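Local coordinates for DNA damage response protein Rtt109, putative (PDB 5ZB9) that probably catalyses the transfer of acetyl groups from acetyl-CoA to histone lysines, notably on histone H3, in DNA replication and damage response, at residues W168-I173 against A205-P210; L57-S62 against R113-A118; I432-N437 against T446-E451. All blocks are in the same frame, centred on the assembly; numbering follows the deposited sequence. Where two conformers were deposited one is given.

Contact 1 of 3, residues W168-I173 against A205-P210; sequences WWCRVI and AFLIVP
Cys170 sets its sulfur against one branch of Leu207, SG lying 4.2 Å from CD2, a loose van der Waals approach between two buried apolar groups. The cysteine torsion places SG anti to the carbonyl carbon (chi1 -68°), on the side of the helix that faces strand 202-208, while CD2 of Leu207 is the methyl that meets it. One helical turn on, Ile173 offers its CG2 branch to the CB of Ala205 at 4.5 Å. The residue types suit the spacing: positions three apart on the helix face the strand, positions two apart on the strand face the helix, and Trp235 packs against Cys170, Ile173 and Ala205, consistent with small residues at two of these places. The other side of this helix serves the cofactor, for Trp168 and Arg171 contact CoA in a crystal structure of this protein, although no CoA is bound to this chain. Here Trp168 turns the rim of its indole to its neighbour, with CZ3 3.5 Å above the centre of the Trp169 ring, and Val172 CG2 lies over one face of the Trp168 ring, toward its rim. Strand 202-208 is hydrogen-bonded to strands 235-236 and 317-324, and Ile173 also reaches Leu319 of the latter. Helix 162-177 thus lies between this part of the sheet and helix 111-127, which Trp168 and Val172 touch.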
ATOM      1  N   TRP A 168      -3.250  -7.287 -11.344  1.00 19.95           N
ATOM      2  CA  TRP A 168      -4.398  -7.094 -10.459  1.00 19.73           C
ATOM      3  C   TRP A 168      -4.259  -5.796  -9.664  1.00 19.19           C
ATOM      4  O   TRP A 168      -5.173  -4.974  -9.627  1.00 17.85           O
ATOM      5  CB  TRP A 168      -4.546  -8.295  -9.514  1.00 19.63           C
ATOM      6  CG  TRP A 168      -5.805  -8.308  -8.688  1.00 23.62           C
ATOM      7  CD1 TRP A 168      -7.037  -8.773  -9.066  1.00 18.88           C
ATOM      8  CD2 TRP A 168      -5.953  -7.852  -7.331  1.00 19.37           C
ATOM      9  NE1 TRP A 168      -7.936  -8.628  -8.033  1.00 20.06           N
ATOM     10  CE2 TRP A 168      -7.296  -8.068  -6.959  1.00 14.30           C
ATOM     11  CE3 TRP A 168      -5.080  -7.283  -6.402  1.00 16.36           C
ATOM     12  CZ2 TRP A 168      -7.782  -7.740  -5.701  1.00 19.98           C
ATOM     13  CZ3 TRP A 168      -5.566  -6.955  -5.143  1.00 17.78           C
ATOM     14  CH2 TRP A 168      -6.902  -7.186  -4.805  1.00 20.60           C
ATOM     15  N   TRP A 169      -3.099  -5.610  -9.047  1.00 16.75           N
ATOM     16  CA  TRP A 169      -2.854  -4.430  -8.232  1.00 19.00           C
ATOM     17  C   TRP A 169      -2.868  -3.151  -9.057  1.00 18.02           C
ATOM     18  O   TRP A 169      -3.304  -2.111  -8.579  1.00 17.80           O
ATOM     19  CB  TRP A 169      -1.527  -4.562  -7.480  1.00 18.88           C
ATOM     20  CG  TRP A 169      -1.670  -5.319  -6.194  1.00 20.92           C
ATOM     21  CD1 TRP A 169      -1.100  -6.519  -5.876  1.00 19.36           C
ATOM     22  CD2 TRP A 169      -2.457  -4.935  -5.061  1.00 18.41           C
ATOM     23  NE1 TRP A 169      -1.470  -6.892  -4.610  1.00 21.26           N
ATOM     24  CE2 TRP A 169      -2.299  -5.936  -4.087  1.00 21.19           C
ATOM     25  CE3 TRP A 169      -3.273  -3.834  -4.775  1.00 17.25           C
ATOM     26  CZ2 TRP A 169      -2.924  -5.867  -2.843  1.00 23.41           C
ATOM     27  CZ3 TRP A 169      -3.889  -3.767  -3.549  1.00 14.62           C
ATOM     28  CH2 TRP A 169      -3.718  -4.778  -2.598  1.00 20.08           C
ATOM     29  N   CYS A 170      -2.404  -3.219 -10.299  1.00 19.69           N
ATOM     30  CA  CYS A 170      -2.509  -2.051 -11.170  1.00 20.16           C
ATOM     31  C   CYS A 170      -3.977  -1.707 -11.446  1.00 20.95           C
ATOM     32  O   CYS A 170      -4.327  -0.529 -11.505  1.00 22.39           O
ATOM     33  CB  CYS A 170      -1.748  -2.276 -12.474  1.00 18.90           C
ATOM     34  SG  CYS A 170       0.046  -2.364 -12.234  1.00 19.42           S
ATOM     35  N   ARG A 171      -4.838  -2.722 -11.579  1.00 18.44           N
ATOM     36  CA  ARG A 171      -6.258  -2.487 -11.820  0.50 18.16           C
ATOM     37  C   ARG A 171      -6.934  -1.919 -10.575  1.00 17.80           C
ATOM     38  O   ARG A 171      -7.926  -1.211 -10.668  1.00 21.60           O
ATOM     39  CB  ARG A 171      -6.952  -3.777 -12.271  0.50 20.33           C
ATOM     40  CG  ARG A 171      -6.623  -4.205 -13.704  0.50 20.07           C
ATOM     41  CD  ARG A 171      -7.480  -5.389 -14.142  0.50 22.46           C
ATOM     42  NE  ARG A 171      -7.213  -6.576 -13.334  0.50 24.66           N
ATOM     43  CZ  ARG A 171      -6.452  -7.595 -13.724  0.50 19.14           C
ATOM     44  NH1 ARG A 171      -6.259  -8.622 -12.912  0.50 15.30           N
ATOM     45  NH2 ARG A 171      -5.891  -7.584 -14.927  0.50 21.63           N
ATOM     46  N   VAL A 172      -6.389  -2.226  -9.405  1.00 19.96           N
ATOM     47  CA  VAL A 172      -6.888  -1.646  -8.161  1.00 21.09           C
ATOM     48  C   VAL A 172      -6.566  -0.154  -8.117  1.00 22.50           C
ATOM     49  O   VAL A 172      -7.396   0.681  -7.747  1.00 24.04           O
ATOM     50  CB  VAL A 172      -6.265  -2.328  -6.924  1.00 20.03           C
ATOM     51  CG1 VAL A 172      -6.535  -1.517  -5.667  1.00 13.63           C
ATOM     52  CG2 VAL A 172      -6.772  -3.762  -6.780  1.00 18.62           C
ATOM     53  N   ILE A 173      -5.336   0.160  -8.503  1.00 20.54           N
ATOM     54  CA  ILE A 173      -4.807   1.515  -8.467  1.00 20.48           C
ATOM     55  C   ILE A 173      -5.386   2.417  -9.574  1.00 22.08           C
ATOM     56  O   ILE A 173      -5.622   3.604  -9.349  1.00 18.72           O
ATOM     57  CB  ILE A 173      -3.254   1.455  -8.555  1.00 23.29           C
ATOM     58  CG1 ILE A 173      -2.700   0.952  -7.221  1.00 22.31           C
ATOM     59  CG2 ILE A 173      -2.633   2.798  -8.938  1.00 13.46           C
ATOM     60  CD1 ILE A 173      -3.210   1.727  -6.037  1.00 24.84           C
ATOM     61  N   ALA A 205       1.015   7.111 -12.049  1.00 20.88           N
ATOM     62  CA  ALA A 205       1.354   5.816 -11.463  1.00 16.16           C
ATOM     63  C   ALA A 205       2.678   5.316 -12.025  1.00 21.23           C
ATOM     64  O   ALA A 205       2.915   5.391 -13.238  1.00 22.27           O
ATOM     65  CB  ALA A 205       0.247   4.806 -11.722  1.00 14.58           C
ATOM     66  N   PHE A 206       3.538   4.816 -11.143  1.00 18.57           N
ATOM     67  CA  PHE A 206       4.865   4.329 -11.533  1.00 17.07           C
ATOM     68  C   PHE A 206       5.009   2.851 -11.202  1.00 21.54           C
ATOM     69  O   PHE A 206       4.650   2.413 -10.103  1.00 18.28           O
ATOM     70  CB  PHE A 206       5.969   5.131 -10.833  1.00 19.89           C
ATOM     71  CG  PHE A 206       5.947   6.610 -11.146  1.00 22.48           C
ATOM     72  CD1 PHE A 206       5.116   7.472 -10.444  1.00 17.91           C
ATOM     73  CD2 PHE A 206       6.766   7.136 -12.139  1.00 24.27           C
ATOM     74  CE1 PHE A 206       5.098   8.824 -10.729  1.00 26.49           C
ATOM     75  CE2 PHE A 206       6.754   8.496 -12.433  1.00 25.87           C
ATOM     76  CZ  PHE A 206       5.922   9.344 -11.729  1.00 24.71           C
ATOM     77  N   LEU A 207       5.529   2.082 -12.154  1.00 19.74           N
ATOM     78  CA  LEU A 207       5.683   0.651 -11.969  1.00 16.57           C
ATOM     79  C   LEU A 207       7.060   0.187 -12.405  1.00 18.56           C
ATOM     80  O   LEU A 207       7.532   0.548 -13.480  1.00 19.37           O
ATOM     81  CB  LEU A 207       4.609  -0.116 -12.745  1.00 14.47           C
ATOM     82  CG  LEU A 207       4.778  -1.639 -12.692  1.00 16.18           C
ATOM     83  CD1 LEU A 207       4.480  -2.165 -11.292  1.00 14.40           C
ATOM     84  CD2 LEU A 207       3.945  -2.363 -13.756  1.00 11.36           C
ATOM     85  N   ILE A 208       7.701  -0.612 -11.561  1.00 19.15           N
ATOM     86  CA  ILE A 208       8.953  -1.258 -11.919  1.00 19.08           C
ATOM     87  C   ILE A 208       8.885  -2.754 -11.619  1.00 20.96           C
ATOM     88  O   ILE A 208       8.534  -3.164 -10.514  1.00 21.77           O
ATOM     89  CB  ILE A 208      10.146  -0.641 -11.175  1.00 20.76           C
ATOM     90  CG1 ILE A 208      10.535   0.692 -11.815  1.00 20.25           C
ATOM     91  CG2 ILE A 208      11.345  -1.579 -11.209  1.00 18.81           C
ATOM     92  CD1 ILE A 208      11.806   1.277 -11.222  1.00 23.16           C
ATOM     93  N   VAL A 209       9.206  -3.562 -12.618  1.00 19.10           N
ATOM     94  CA  VAL A 209       9.298  -5.000 -12.446  1.00 20.24           C
ATOM     95  C   VAL A 209      10.684  -5.443 -12.871  1.00 21.23           C
ATOM     96  O   VAL A 209      10.911  -5.704 -14.048  1.00 24.66           O
ATOM     97  CB  VAL A 209       8.239  -5.739 -13.281  1.00 21.81           C
ATOM     98  CG1 VAL A 209       8.248  -7.228 -12.965  1.00 18.93           C
ATOM     99  CG2 VAL A 209       6.866  -5.135 -13.042  1.00 17.31           C
ATOM    100  N   PRO A 210      11.621  -5.509 -11.915  1.00 29.79           N
ATOM    101  CA  PRO A 210      13.022  -5.852 -12.213  1.00 27.70           C
ATOM    102  C   PRO A 210      13.120  -7.150 -13.007  1.00 27.43           C
ATOM    103  O   PRO A 210      12.498  -8.144 -12.621  1.00 27.35           O
ATOM    104  CB  PRO A 210      13.656  -6.005 -10.826  1.00 23.90           C
ATOM    105  CG  PRO A 210      12.766  -5.218  -9.912  1.00 27.09           C
ATOM    106  CD  PRO A 210      11.378  -5.372 -10.468  1.00 25.03           C
TER

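Contact 2 of 3, residues L57-S62 against R113-A118; sequences LAVSIS and RLISNA
The 2.9 Å backbone hydrogen bond from Ala118 N to Leu114 O belongs to the helical turn that carries Ile115, the side chain that meets Leu57 and Val59 of the neighbouring strand. Contact between the two segments is wholly apolar. Ile115 uses two methyls: CG2 lies 3.9 Å from Leu57 CD2, and CD1 lies 3.8 Å from Val59 CG1. CG2 also reaches the second valine branch, CG2 of Val59, at the same 3.9 Å. With CG1 anti to the carbonyl carbon (chi1 -66°) and the chain then extended (chi2 173°), CD1 is carried outward from the helix. Ile115 and Val59 therefore meet tip to tip, whereas Leu57 crosses the isoleucine at about a right angle. Branched aliphatic residues fit here because one isoleucine can address two strand positions at once; the valine and leucine, two apart, project from the same face of strand 50-61. Ser116, whose CB points away from the strand, is satisfied within its helix by a bond from its hydroxyl to Leu112 O. The strand's flanks are occupied by strands 22-35 and 71-82, with which it pairs antiparallel. A helix laid by its aliphatic face on a mixed sheet is characteristic of layered alpha/beta folds; in this acetyltransferase the helix also carries Leu112 and Arg113, which contact CoA in a crystal structure of this protein.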
ATOM      1  N   LEU A  57      -8.629  -3.831   7.570  1.00 23.55           N
ATOM      2  CA  LEU A  57     -10.017  -4.033   7.213  1.00 20.02           C
ATOM      3  C   LEU A  57     -10.280  -5.508   7.001  1.00 24.12           C
ATOM      4  O   LEU A  57      -9.662  -6.133   6.137  1.00 23.38           O
ATOM      5  CB  LEU A  57     -10.378  -3.250   5.943  1.00 18.83           C
ATOM      6  CG  LEU A  57     -11.741  -3.574   5.316  1.00 21.88           C
ATOM      7  CD1 LEU A  57     -12.887  -3.142   6.228  1.00 18.76           C
ATOM      8  CD2 LEU A  57     -11.884  -2.934   3.938  1.00 21.73           C
ATOM      9  N   ALA A  58     -11.189  -6.064   7.796  1.00 22.58           N
ATOM     10  CA  ALA A  58     -11.677  -7.418   7.569  1.00 19.79           C
ATOM     11  C   ALA A  58     -13.075  -7.358   6.983  1.00 24.46           C
ATOM     12  O   ALA A  58     -13.938  -6.605   7.455  1.00 23.19           O
ATOM     13  CB  ALA A  58     -11.667  -8.225   8.853  1.00 22.88           C
ATOM     14  N   VAL A  59     -13.294  -8.143   5.940  1.00 20.61           N
ATOM     15  CA  VAL A  59     -14.585  -8.160   5.283  1.00 24.59           C
ATOM     16  C   VAL A  59     -15.153  -9.562   5.362  1.00 26.12           C
ATOM     17  O   VAL A  59     -14.473 -10.535   5.049  1.00 25.79           O
ATOM     18  CB  VAL A  59     -14.490  -7.708   3.814  1.00 24.48           C
ATOM     19  CG1 VAL A  59     -15.876  -7.672   3.180  1.00 19.35           C
ATOM     20  CG2 VAL A  59     -13.813  -6.341   3.723  1.00 20.46           C
ATOM     21  N   SER A  60     -16.399  -9.662   5.804  1.00 24.91           N
ATOM     22  CA  SER A  60     -17.029 -10.961   5.949  1.00 28.26           C
ATOM     23  C   SER A  60     -18.397 -10.971   5.296  1.00 27.61           C
ATOM     24  O   SER A  60     -18.961  -9.922   4.978  1.00 27.57           O
ATOM     25  CB  SER A  60     -17.137 -11.351   7.427  1.00 25.43           C
ATOM     26  OG  SER A  60     -17.766 -10.322   8.174  1.00 34.42           O
ATOM     27  N   ILE A  61     -18.904 -12.176   5.077  1.00 25.01           N
ATOM     28  CA  ILE A  61     -20.247 -12.371   4.582  1.00 32.96           C
ATOM     29  C   ILE A  61     -21.003 -13.304   5.514  1.00 32.44           C
ATOM     30  O   ILE A  61     -20.397 -14.067   6.263  1.00 39.12           O
ATOM     31  CB  ILE A  61     -20.241 -12.956   3.171  1.00 36.30           C
ATOM     32  CG1 ILE A  61     -19.468 -14.274   3.164  1.00 35.85           C
ATOM     33  CG2 ILE A  61     -19.636 -11.966   2.201  1.00 32.09           C
ATOM     34  CD1 ILE A  61     -19.571 -15.025   1.873  1.00 43.99           C
ATOM     35  N   SER A  62     -22.326 -13.229   5.468  1.00 39.86           N
ATOM     36  CA  SER A  62     -23.182 -14.163   6.195  1.00 51.23           C
ATOM     37  C   SER A  62     -23.778 -15.180   5.222  1.00 55.04           C
ATOM     38  O   SER A  62     -24.652 -14.829   4.429  1.00 59.74           O
ATOM     39  CB  SER A  62     -24.301 -13.416   6.936  1.00 52.72           C
ATOM     40  OG  SER A  62     -23.780 -12.436   7.827  1.00 51.78           O
ATOM     41  N   ARG A 113     -11.271  -6.759  -5.663  1.00 23.67           N
ATOM     42  CA  ARG A 113     -10.673  -5.589  -6.300  1.00 23.86           C
ATOM     43  C   ARG A 113     -11.430  -4.334  -5.891  1.00 25.11           C
ATOM     44  O   ARG A 113     -10.824  -3.323  -5.547  1.00 25.54           O
ATOM     45  CB  ARG A 113     -10.654  -5.722  -7.829  1.00 27.46           C
ATOM     46  CG  ARG A 113     -10.081  -4.490  -8.546  1.00 25.25           C
ATOM     47  CD  ARG A 113      -9.969  -4.666 -10.070  1.00 31.19           C
ATOM     48  NE  ARG A 113     -11.246  -4.979 -10.718  1.00 33.16           N
ATOM     49  CZ  ARG A 113     -12.255  -4.123 -10.862  1.00 38.40           C
ATOM     50  NH1 ARG A 113     -12.155  -2.881 -10.401  1.00 39.14           N
ATOM     51  NH2 ARG A 113     -13.374  -4.509 -11.461  1.00 45.74           N
ATOM     52  N   LEU A 114     -12.759  -4.408  -5.915  1.00 30.28           N
ATOM     53  CA  LEU A 114     -13.602  -3.266  -5.555  1.00 24.61           C
ATOM     54  C   LEU A 114     -13.377  -2.821  -4.112  1.00 25.17           C
ATOM     55  O   LEU A 114     -13.273  -1.622  -3.824  1.00 23.89           O
ATOM     56  CB  LEU A 114     -15.073  -3.608  -5.777  1.00 24.57           C
ATOM     57  CG  LEU A 114     -15.483  -3.669  -7.249  1.00 33.42           C
ATOM     58  CD1 LEU A 114     -16.944  -4.043  -7.379  1.00 32.68           C
ATOM     59  CD2 LEU A 114     -15.204  -2.333  -7.920  1.00 27.47           C
ATOM     60  N   ILE A 115     -13.289  -3.795  -3.212  1.00 19.47           N
ATOM     61  CA  ILE A 115     -13.047  -3.515  -1.809  1.00 21.24           C
ATOM     62  C   ILE A 115     -11.691  -2.837  -1.598  1.00 22.45           C
ATOM     63  O   ILE A 115     -11.617  -1.794  -0.945  1.00 23.81           O
ATOM     64  CB  ILE A 115     -13.128  -4.804  -0.968  1.00 26.75           C
ATOM     65  CG1 ILE A 115     -14.557  -5.350  -0.981  1.00 22.77           C
ATOM     66  CG2 ILE A 115     -12.677  -4.541   0.462  1.00 22.05           C
ATOM     67  CD1 ILE A 115     -14.691  -6.694  -0.324  1.00 27.25           C
ATOM     68  N   SER A 116     -10.631  -3.421  -2.158  1.00 19.32           N
ATOM     69  CA  SER A 116      -9.278  -2.875  -2.032  1.00 21.51           C
ATOM     70  C   SER A 116      -9.176  -1.440  -2.554  1.00 20.96           C
ATOM     71  O   SER A 116      -8.532  -0.595  -1.946  1.00 18.64           O
ATOM     72  CB  SER A 116      -8.278  -3.758  -2.788  1.00 21.63           C
ATOM     73  OG  SER A 116      -8.379  -5.109  -2.382  1.00 23.66           O
ATOM     74  N   ASN A 117      -9.797  -1.203  -3.706  1.00 20.76           N
ATOM     75  CA  ASN A 117      -9.915   0.108  -4.333  1.00 18.39           C
ATOM     76  C   ASN A 117     -10.605   1.105  -3.390  1.00 23.47           C
ATOM     77  O   ASN A 117     -10.104   2.204  -3.142  1.00 26.45           O
ATOM     78  CB  ASN A 117     -10.694  -0.058  -5.653  1.00 27.24           C
ATOM     79  CG  ASN A 117     -10.763   1.209  -6.496  1.00 27.05           C
ATOM     80  OD1 ASN A 117     -10.698   2.327  -5.998  1.00 31.89           O
ATOM     81  ND2 ASN A 117     -10.923   1.023  -7.794  1.00 33.36           N
ATOM     82  N   ALA A 118     -11.752   0.702  -2.855  1.00 24.05           N
ATOM     83  CA  ALA A 118     -12.545   1.559  -1.985  1.00 21.62           C
ATOM     84  C   ALA A 118     -11.811   1.896  -0.697  1.00 20.10           C
ATOM     85  O   ALA A 118     -11.822   3.041  -0.260  1.00 24.72           O
ATOM     86  CB  ALA A 118     -13.884   0.894  -1.673  1.00 20.05           C
TER

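Contact 3 of 3, residues I432-N437 against T446-E451; sequences IDQDFN and TKAWAE
Phe436 points the edge of its ring at Thr446: CE2 lies 4.3 Å from OG1, with the oxygen near the ring plane. The phenyl group reaches there because its CG stands anti to the carbonyl carbon (chi1 -63°), which swings the ring toward helix 439-457 although its CB sets out across the line to the helix. The threonine hydroxyl is engaged elsewhere, bonded to Ile72 N and to Ala442 O, so beside the ring it acts merely as a neighbour. Phe148 pairs edge-to-face with the ring, and Leu431 and Ala442 also touch it. Gln434 approaches differently, laying its amide end beside a methyl: OE1 is 4.3 Å from Ala448 CB. Its chain is folded at both of the first two torsions (chi1 -56°, chi2 -57°), and NE2 is hydrogen-bonded to Phe430 O in the last turn of helix 421-432. The small alanine suits a place where this folded side chain comes close to the helix. Between the two segments the approach is by van der Waals contact alone, while a hydrogen bond between Asp435 O and Ser445 OG ties loop to helix. Since Gln434 NE2 and Thr446 OG1 bond to residues outside the segments, those partners probably set their orientation.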
ATOM      1  N   ILE A 432      -4.310 -14.406  13.064  1.00 39.53           N
ATOM      2  CA  ILE A 432      -3.327 -15.284  12.450  1.00 48.39           C
ATOM      3  C   ILE A 432      -3.297 -16.638  13.158  1.00 48.84           C
ATOM      4  O   ILE A 432      -3.045 -17.661  12.536  1.00 57.80           O
ATOM      5  CB  ILE A 432      -1.923 -14.640  12.470  1.00 51.78           C
ATOM      6  CG1 ILE A 432      -1.927 -13.345  11.659  1.00 44.04           C
ATOM      7  CG2 ILE A 432      -0.874 -15.592  11.922  1.00 54.15           C
ATOM      8  CD1 ILE A 432      -0.610 -12.601  11.706  1.00 52.39           C
ATOM      9  N   ASP A 433      -3.586 -16.649  14.455  1.00 46.14           N
ATOM     10  CA  ASP A 433      -3.585 -17.893  15.222  1.00 45.39           C
ATOM     11  C   ASP A 433      -4.821 -18.763  14.993  1.00 47.23           C
ATOM     12  O   ASP A 433      -4.974 -19.794  15.647  1.00 49.99           O
ATOM     13  CB  ASP A 433      -3.466 -17.600  16.720  1.00 49.20           C
ATOM     14  CG  ASP A 433      -2.126 -16.990  17.096  1.00 62.85           C
ATOM     15  OD1 ASP A 433      -1.172 -17.084  16.287  1.00 63.10           O
ATOM     16  OD2 ASP A 433      -2.028 -16.419  18.208  1.00 64.90           O
ATOM     17  N   GLN A 434      -5.703 -18.362  14.081  1.00 42.62           N
ATOM     18  CA  GLN A 434      -6.950 -19.096  13.885  1.00 37.92           C
ATOM     19  C   GLN A 434      -6.846 -20.077  12.731  1.00 42.45           C
ATOM     20  O   GLN A 434      -5.786 -20.230  12.135  1.00 50.78           O
ATOM     21  CB  GLN A 434      -8.115 -18.130  13.659  1.00 37.80           C
ATOM     22  CG  GLN A 434      -8.278 -17.117  14.773  1.00 40.55           C
ATOM     23  CD  GLN A 434      -8.459 -17.768  16.135  1.00 39.04           C
ATOM     24  OE1 GLN A 434      -9.304 -18.642  16.304  1.00 38.20           O
ATOM     25  NE2 GLN A 434      -7.667 -17.339  17.112  1.00 33.59           N
ATOM     26  N   ASP A 435      -7.961 -20.734  12.421  1.00 46.58           N
ATOM     27  CA  ASP A 435      -7.967 -21.763  11.391  0.50 44.74           C
ATOM     28  C   ASP A 435      -9.042 -21.492  10.347  1.00 43.99           C
ATOM     29  O   ASP A 435     -10.171 -21.136  10.670  1.00 43.05           O
ATOM     30  CB  ASP A 435      -8.162 -23.151  12.013  0.50 48.41           C
ATOM     31  CG  ASP A 435      -6.916 -23.650  12.737  0.50 49.90           C
ATOM     32  OD1 ASP A 435      -5.806 -23.155  12.437  0.50 48.88           O
ATOM     33  OD2 ASP A 435      -7.044 -24.546  13.601  0.50 50.12           O
ATOM     34  N   PHE A 436      -8.673 -21.645   9.077  1.00 45.90           N
ATOM     35  CA  PHE A 436      -9.603 -21.361   7.982  1.00 45.62           C
ATOM     36  C   PHE A 436      -9.620 -22.472   6.937  1.00 50.14           C
ATOM     37  O   PHE A 436     -10.063 -22.263   5.802  1.00 41.02           O
ATOM     38  CB  PHE A 436      -9.258 -20.013   7.324  1.00 40.95           C
ATOM     39  CG  PHE A 436      -9.407 -18.840   8.255  1.00 37.47           C
ATOM     40  CD1 PHE A 436      -8.340 -18.416   9.035  1.00 31.87           C
ATOM     41  CD2 PHE A 436     -10.629 -18.187   8.381  1.00 32.13           C
ATOM     42  CE1 PHE A 436      -8.484 -17.357   9.910  1.00 32.75           C
ATOM     43  CE2 PHE A 436     -10.783 -17.129   9.253  1.00 25.49           C
ATOM     44  CZ  PHE A 436      -9.709 -16.711  10.020  1.00 30.06           C
ATOM     45  N   ASN A 437      -9.161 -23.655   7.338  1.00 50.18           N
ATOM     46  CA  ASN A 437      -9.100 -24.821   6.454  1.00 50.27           C
ATOM     47  C   ASN A 437     -10.438 -25.259   5.878  1.00 47.55           C
ATOM     48  O   ASN A 437     -10.525 -25.607   4.703  1.00 56.90           O
ATOM     49  CB  ASN A 437      -8.484 -25.995   7.195  1.00 53.09           C
ATOM     50  CG  ASN A 437      -7.052 -25.743   7.571  1.00 67.79           C
ATOM     51  OD1 ASN A 437      -6.749 -25.301   8.680  1.00 65.04           O
ATOM     52  ND2 ASN A 437      -6.153 -26.013   6.641  1.00 79.32           N
ATOM     53  N   THR A 446     -13.981 -16.694  12.564  1.00 33.64           N
ATOM     54  CA  THR A 446     -14.557 -15.374  12.341  1.00 33.99           C
ATOM     55  C   THR A 446     -15.291 -14.848  13.578  1.00 38.79           C
ATOM     56  O   THR A 446     -15.002 -13.743  14.056  1.00 34.94           O
ATOM     57  CB  THR A 446     -15.527 -15.389  11.145  1.00 33.39           C
ATOM     58  OG1 THR A 446     -14.798 -15.668   9.946  1.00 31.14           O
ATOM     59  CG2 THR A 446     -16.215 -14.049  10.994  1.00 29.04           C
ATOM     60  N   LYS A 447     -16.233 -15.635  14.092  1.00 36.76           N
ATOM     61  CA  LYS A 447     -16.940 -15.284  15.320  1.00 36.00           C
ATOM     62  C   LYS A 447     -15.972 -15.007  16.465  1.00 33.70           C
ATOM     63  O   LYS A 447     -16.159 -14.074  17.245  1.00 38.69           O
ATOM     64  CB  LYS A 447     -17.908 -16.396  15.716  1.00 45.70           C
ATOM     65  CG  LYS A 447     -18.569 -16.185  17.069  1.00 46.16           C
ATOM     66  CD  LYS A 447     -19.682 -17.191  17.283  1.00 52.93           C
ATOM     67  CE  LYS A 447     -20.386 -16.972  18.607  1.00 59.42           C
ATOM     68  NZ  LYS A 447     -21.574 -17.863  18.741  1.00 74.95           N
ATOM     69  N   ALA A 448     -14.927 -15.817  16.550  1.00 33.32           N
ATOM     70  CA  ALA A 448     -13.942 -15.676  17.613  1.00 33.04           C
ATOM     71  C   ALA A 448     -13.166 -14.368  17.500  1.00 31.17           C
ATOM     72  O   ALA A 448     -13.000 -13.655  18.491  1.00 34.74           O
ATOM     73  CB  ALA A 448     -12.985 -16.867  17.606  1.00 30.11           C
ATOM     74  N   TRP A 449     -12.686 -14.053  16.298  1.00 33.47           N
ATOM     75  CA  TRP A 449     -11.922 -12.822  16.095  1.00 31.53           C
ATOM     76  C   TRP A 449     -12.802 -11.580  16.305  1.00 31.09           C
ATOM     77  O   TRP A 449     -12.349 -10.576  16.853  1.00 25.85           O
ATOM     78  CB  TRP A 449     -11.290 -12.796  14.699  1.00 24.93           C
ATOM     79  CG  TRP A 449     -10.451 -11.559  14.454  1.00 29.81           C
ATOM     80  CD1 TRP A 449      -9.194 -11.308  14.931  1.00 32.31           C
ATOM     81  CD2 TRP A 449     -10.817 -10.410  13.681  1.00 24.73           C
ATOM     82  NE1 TRP A 449      -8.760 -10.075  14.508  1.00 28.21           N
ATOM     83  CE2 TRP A 449      -9.736  -9.504  13.736  1.00 27.41           C
ATOM     84  CE3 TRP A 449     -11.955 -10.060  12.947  1.00 26.45           C
ATOM     85  CZ2 TRP A 449      -9.761  -8.268  13.086  1.00 27.29           C
ATOM     86  CZ3 TRP A 449     -11.980  -8.828  12.305  1.00 26.36           C
ATOM     87  CH2 TRP A 449     -10.890  -7.950  12.379  1.00 27.35           C
ATOM     88  N   ALA A 450     -14.059 -11.662  15.870  1.00 30.66           N
ATOM     89  CA  ALA A 450     -14.986 -10.541  15.984  1.00 33.35           C
ATOM     90  C   ALA A 450     -15.223 -10.190  17.443  1.00 37.02           C
ATOM     91  O   ALA A 450     -15.297  -9.014  17.809  1.00 35.34           O
ATOM     92  CB  ALA A 450     -16.304 -10.863  15.290  1.00 28.15           C
ATOM     93  N   GLU A 451     -15.329 -11.220  18.277  1.00 38.72           N
ATOM     94  CA  GLU A 451     -15.523 -11.025  19.707  1.00 36.10           C
ATOM     95  C   GLU A 451     -14.268 -10.474  20.367  1.00 32.14           C
ATOM     96  O   GLU A 451     -14.348  -9.604  21.236  1.00 35.52           O
ATOM     97  CB  GLU A 451     -15.940 -12.334  20.365  1.00 39.07           C
ATOM     98  CG  GLU A 451     -17.338 -12.771  19.989  1.00 43.79           C
ATOM     99  CD  GLU A 451     -17.646 -14.179  20.451  1.00 54.60           C
ATOM    100  OE1 GLU A 451     -16.704 -14.880  20.880  1.00 54.00           O
ATOM    101  OE2 GLU A 451     -18.828 -14.585  20.386  1.00 64.49           O
TER

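How the contacts relate
From the N terminus, contact 2 comes first: strand 50-61 and helix 111-127 close a loop that runs through two further strands, 71-82 and 86-96. Contact 1 closes the next, from helix 162-177 to strand 202-208, and contact 3 the shortest, folding the link between helices 421-432 and 439-457 back on the second of them. The three follow in series, with neither nesting nor crossing. In space contact 2 stands between the others. Its helix meets that of contact 1 where Trp168 CH2 approaches Ser116 OG at 3.5 Å, and its strand meets contact 3 where Ala58 CB lies 3.5 Å from Trp449 CZ3. Contacts 1 and 3 remain about 16 Å apart at their nearest atoms.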